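Local coordinates for amino acid ABC transporter, periplasmic amino acid-binding protein (Brucella ovis, PDB 4Z9N), which binds glutathione and probably delivers it, as the periplasmic solute-binding component, to an ABC transporter in the inner membrane, at residues E239-T244 and P257-L262. Sequence-based numbering, arbitrary orientation.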
ATOM      1  N   GLU D 239       5.455  11.551 -10.845  1.00 15.83           N
ATOM      2  CA  GLU D 239       6.421  10.830 -11.670  1.00 20.76           C
ATOM      3  C   GLU D 239       5.689  10.082 -12.782  1.00 15.29           C
ATOM      4  O   GLU D 239       6.092  10.146 -13.949  1.00 17.76           O
ATOM      5  CB  GLU D 239       7.281   9.849 -10.865  1.00 18.19           C
ATOM      6  CG  GLU D 239       8.361   9.229 -11.761  1.00 16.95           C
ATOM      7  CD  GLU D 239       9.141   8.094 -11.139  1.00 19.12           C
ATOM      8  OE1 GLU D 239       8.727   7.555 -10.083  1.00 15.31           O
ATOM      9  OE2 GLU D 239      10.199   7.749 -11.720  1.00 19.06           O
ATOM     10  N   GLU D 240       4.603   9.399 -12.433  1.00 14.61           N
ATOM     11  CA  GLU D 240       3.828   8.652 -13.431  1.00 16.35           C
ATOM     12  C   GLU D 240       3.360   9.549 -14.591  1.00 16.11           C
ATOM     13  O   GLU D 240       3.301   9.113 -15.756  1.00 16.90           O
ATOM     14  CB  GLU D 240       2.614   7.968 -12.778  1.00 17.14           C
ATOM     15  CG  GLU D 240       1.879   7.031 -13.748  1.00 18.31           C
ATOM     16  CD  GLU D 240       0.590   6.452 -13.174  1.00 19.87           C
ATOM     17  OE1 GLU D 240       0.496   6.314 -11.939  1.00 17.33           O
ATOM     18  OE2 GLU D 240      -0.328   6.154 -13.973  1.00 20.98           O
ATOM     19  N   TYR D 241       3.054  10.809 -14.283  1.00 16.46           N
ATOM     20  CA  TYR D 241       2.543  11.728 -15.293  1.00 18.40           C
ATOM     21  C   TYR D 241       3.644  12.593 -15.927  1.00 21.07           C
ATOM     22  O   TYR D 241       3.348  13.486 -16.707  1.00 21.78           O
ATOM     23  CB  TYR D 241       1.457  12.635 -14.702  1.00 20.30           C
ATOM     24  CG  TYR D 241       0.234  11.932 -14.129  1.00 25.15           C
ATOM     25  CD1 TYR D 241      -0.091  10.632 -14.483  1.00 30.73           C
ATOM     26  CD2 TYR D 241      -0.606  12.590 -13.239  1.00 29.86           C
ATOM     27  CE1 TYR D 241      -1.225  10.007 -13.960  1.00 32.98           C
ATOM     28  CE2 TYR D 241      -1.734  11.974 -12.717  1.00 31.55           C
ATOM     29  CZ  TYR D 241      -2.039  10.683 -13.079  1.00 34.95           C
ATOM     30  OH  TYR D 241      -3.164  10.072 -12.551  1.00 36.56           O
ATOM     31  N   GLY D 242       4.904  12.307 -15.619  1.00 19.89           N
ATOM     32  CA  GLY D 242       6.018  13.024 -16.224  1.00 19.82           C
ATOM     33  C   GLY D 242       6.156  14.470 -15.769  1.00 22.24           C
ATOM     34  O   GLY D 242       6.672  15.322 -16.512  1.00 24.18           O
ATOM     35  N   ILE D 243       5.693  14.743 -14.548  1.00 20.49           N
ATOM     36  CA  ILE D 243       5.787  16.070 -13.955  1.00 20.82           C
ATOM     37  C   ILE D 243       7.031  16.130 -13.090  1.00 21.25           C
ATOM     38  O   ILE D 243       7.190  15.334 -12.153  1.00 23.04           O
ATOM     39  CB  ILE D 243       4.535  16.425 -13.130  1.00 20.95           C
ATOM     40  CG1 ILE D 243       3.290  16.329 -13.998  1.00 20.36           C
ATOM     41  CG2 ILE D 243       4.657  17.857 -12.570  1.00 21.99           C
ATOM     42  CD1 ILE D 243       2.020  16.229 -13.196  1.00 21.69           C
ATOM     43  N   THR D 244       7.902  17.076 -13.408  1.00 23.91           N
ATOM     44  CA  THR D 244       9.203  17.180 -12.767  1.00 26.26           C
ATOM     45  C   THR D 244       9.383  18.552 -12.132  1.00 27.37           C
ATOM     46  O   THR D 244       8.602  19.475 -12.381  1.00 25.84           O
ATOM     47  CB  THR D 244      10.343  16.938 -13.777  1.00 22.97           C
ATOM     48  OG1 THR D 244      10.337  17.979 -14.761  1.00 24.91           O
ATOM     49  CG2 THR D 244      10.163  15.597 -14.478  1.00 25.91           C
ATOM     50  N   PRO D 257      -6.665  16.217 -18.256  1.00 22.45           N
ATOM     51  CA  PRO D 257      -7.480  16.407 -17.051  1.00 22.36           C
ATOM     52  C   PRO D 257      -6.831  15.877 -15.781  1.00 26.26           C
ATOM     53  O   PRO D 257      -6.937  16.537 -14.749  1.00 28.54           O
ATOM     54  CB  PRO D 257      -8.766  15.633 -17.369  1.00 23.13           C
ATOM     55  CG  PRO D 257      -8.861  15.681 -18.864  1.00 24.70           C
ATOM     56  CD  PRO D 257      -7.431  15.566 -19.337  1.00 23.42           C
ATOM     57  N   ASP D 258      -6.180  14.715 -15.843  1.00 23.77           N
ATOM     58  CA  ASP D 258      -5.517  14.167 -14.661  1.00 25.22           C
ATOM     59  C   ASP D 258      -4.443  15.116 -14.127  1.00 19.68           C
ATOM     60  O   ASP D 258      -4.285  15.269 -12.916  1.00 17.51           O
ATOM     61  CB  ASP D 258      -4.883  12.805 -14.957  1.00 22.78           C
ATOM     62  CG  ASP D 258      -5.907  11.732 -15.242  1.00 29.55           C
ATOM     63  OD1 ASP D 258      -7.112  11.967 -15.017  1.00 27.58           O
ATOM     64  OD2 ASP D 258      -5.500  10.637 -15.679  1.00 32.15           O
ATOM     65  N   ILE D 259      -3.703  15.744 -15.033  1.00 19.86           N
ATOM     66  CA  ILE D 259      -2.610  16.618 -14.644  1.00 21.97           C
ATOM     67  C   ILE D 259      -3.145  17.941 -14.114  1.00 23.63           C
ATOM     68  O   ILE D 259      -2.658  18.470 -13.106  1.00 21.90           O
ATOM     69  CB  ILE D 259      -1.645  16.838 -15.822  1.00 23.53           C
ATOM     70  CG1 ILE D 259      -0.996  15.506 -16.210  1.00 24.00           C
ATOM     71  CG2 ILE D 259      -0.592  17.873 -15.475  1.00 22.99           C
ATOM     72  CD1 ILE D 259      -0.039  15.617 -17.421  1.00 24.77           C
ATOM     73  N   LYS D 260      -4.163  18.461 -14.789  1.00 21.14           N
ATOM     74  CA  LYS D 260      -4.813  19.699 -14.375  1.00 25.69           C
ATOM     75  C   LYS D 260      -5.360  19.559 -12.951  1.00 26.36           C
ATOM     76  O   LYS D 260      -5.213  20.462 -12.119  1.00 25.91           O
ATOM     77  CB  LYS D 260      -5.935  20.058 -15.351  1.00 26.60           C
ATOM     78  CG  LYS D 260      -6.686  21.333 -14.992  1.00 33.77           C
ATOM     79  CD  LYS D 260      -7.818  21.631 -15.972  1.00 42.48           C
ATOM     80  CE  LYS D 260      -7.292  21.866 -17.367  1.00 47.82           C
ATOM     81  NZ  LYS D 260      -8.357  22.400 -18.261  1.00 55.89           N
ATOM     82  N   ARG D 261      -5.981  18.414 -12.678  1.00 23.70           N
ATOM     83  CA  ARG D 261      -6.569  18.149 -11.373  1.00 22.09           C
ATOM     84  C   ARG D 261      -5.467  17.971 -10.327  1.00 24.45           C
ATOM     85  O   ARG D 261      -5.538  18.543  -9.234  1.00 25.26           O
ATOM     86  CB  ARG D 261      -7.481  16.912 -11.441  1.00 20.57           C
ATOM     87  CG  ARG D 261      -8.182  16.573 -10.125  1.00 22.37           C
ATOM     88  CD  ARG D 261      -9.246  15.488 -10.292  1.00 22.34           C
ATOM     89  NE  ARG D 261      -8.673  14.235 -10.789  1.00 21.15           N
ATOM     90  CZ  ARG D 261      -8.853  13.770 -12.025  1.00 23.24           C
ATOM     91  NH1 ARG D 261      -9.617  14.439 -12.883  1.00 21.56           N
ATOM     92  NH2 ARG D 261      -8.288  12.623 -12.394  1.00 20.85           N
ATOM     93  N   LEU D 262      -4.436  17.201 -10.669  1.00 17.92           N
ATOM     94  CA  LEU D 262      -3.304  16.988  -9.759  1.00 16.82           C
ATOM     95  C   LEU D 262      -2.647  18.312  -9.370  1.00 19.48           C
ATOM     96  O   LEU D 262      -2.344  18.539  -8.205  1.00 20.66           O
ATOM     97  CB  LEU D 262      -2.252  16.073 -10.396  1.00 18.13           C
ATOM     98  CG  LEU D 262      -1.040  15.755  -9.514  1.00 20.90           C
ATOM     99  CD1 LEU D 262      -1.459  14.923  -8.288  1.00 16.13           C
ATOM    100  CD2 LEU D 262       0.076  15.070 -10.304  1.00 19.29           C
TER
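Y241 lays its aromatic ring obliquely against three side chains of helix 257-262, D258, I259 and L262. Y241 CD2 lies 3.9 Å from L262 CD2, while Y241 CE2 sits 4.0 Å from D258 CB, so even the aspartate offers a methylene to the ring. The phenol OH of Y241 ends 3.9 Å from D258 OD2, too far for a hydrogen bond; carboxylate and ring planes are 27° apart. At the root of the tyrosine, Y241 CB passes I259 CG1 at 4.1 Å, the two side chains running antiparallel alongside one another. A long, flat residue suits this place because it can span a full helical turn, from D258 to L262.

Two residues further on, I243 drives its CD1 between L262 CD2, 3.7 Å away, and I259 CG2, 3.8 Å away. CG1 lies anti to the carbonyl carbon (chi1 -57°) and the chain is extended beyond it, which carries CD1 to both methyls. Beta-branched I259 thus serves two partners, CG1 against Y241 and CG2 against I243, whereas L262 meets both with the single methyl CD2. V248 and M251 of helix 248-251 also pack on I243.

D258 OD1 is held by a salt bridge from R261 NH2 at 2.9 Å; the nitrogen approaches from above the carboxylate plane, and the N-H...O angle of 134° is far from straight. R261 also pairs with D149 of the second subunit, while K210 of that subunit packs on Y241, placing this edge of the contact near the dimer interface.

G242 has a positive phi, which glycine adopts readily for want of a CB, and its N bonds to E239 O; the residues flanking it both point to helix 257-262. It is the C-prime residue of a Schellman motif ending helix 222-240, here followed by hydrophobic packing against a short helix of the family 3 solute-binding protein.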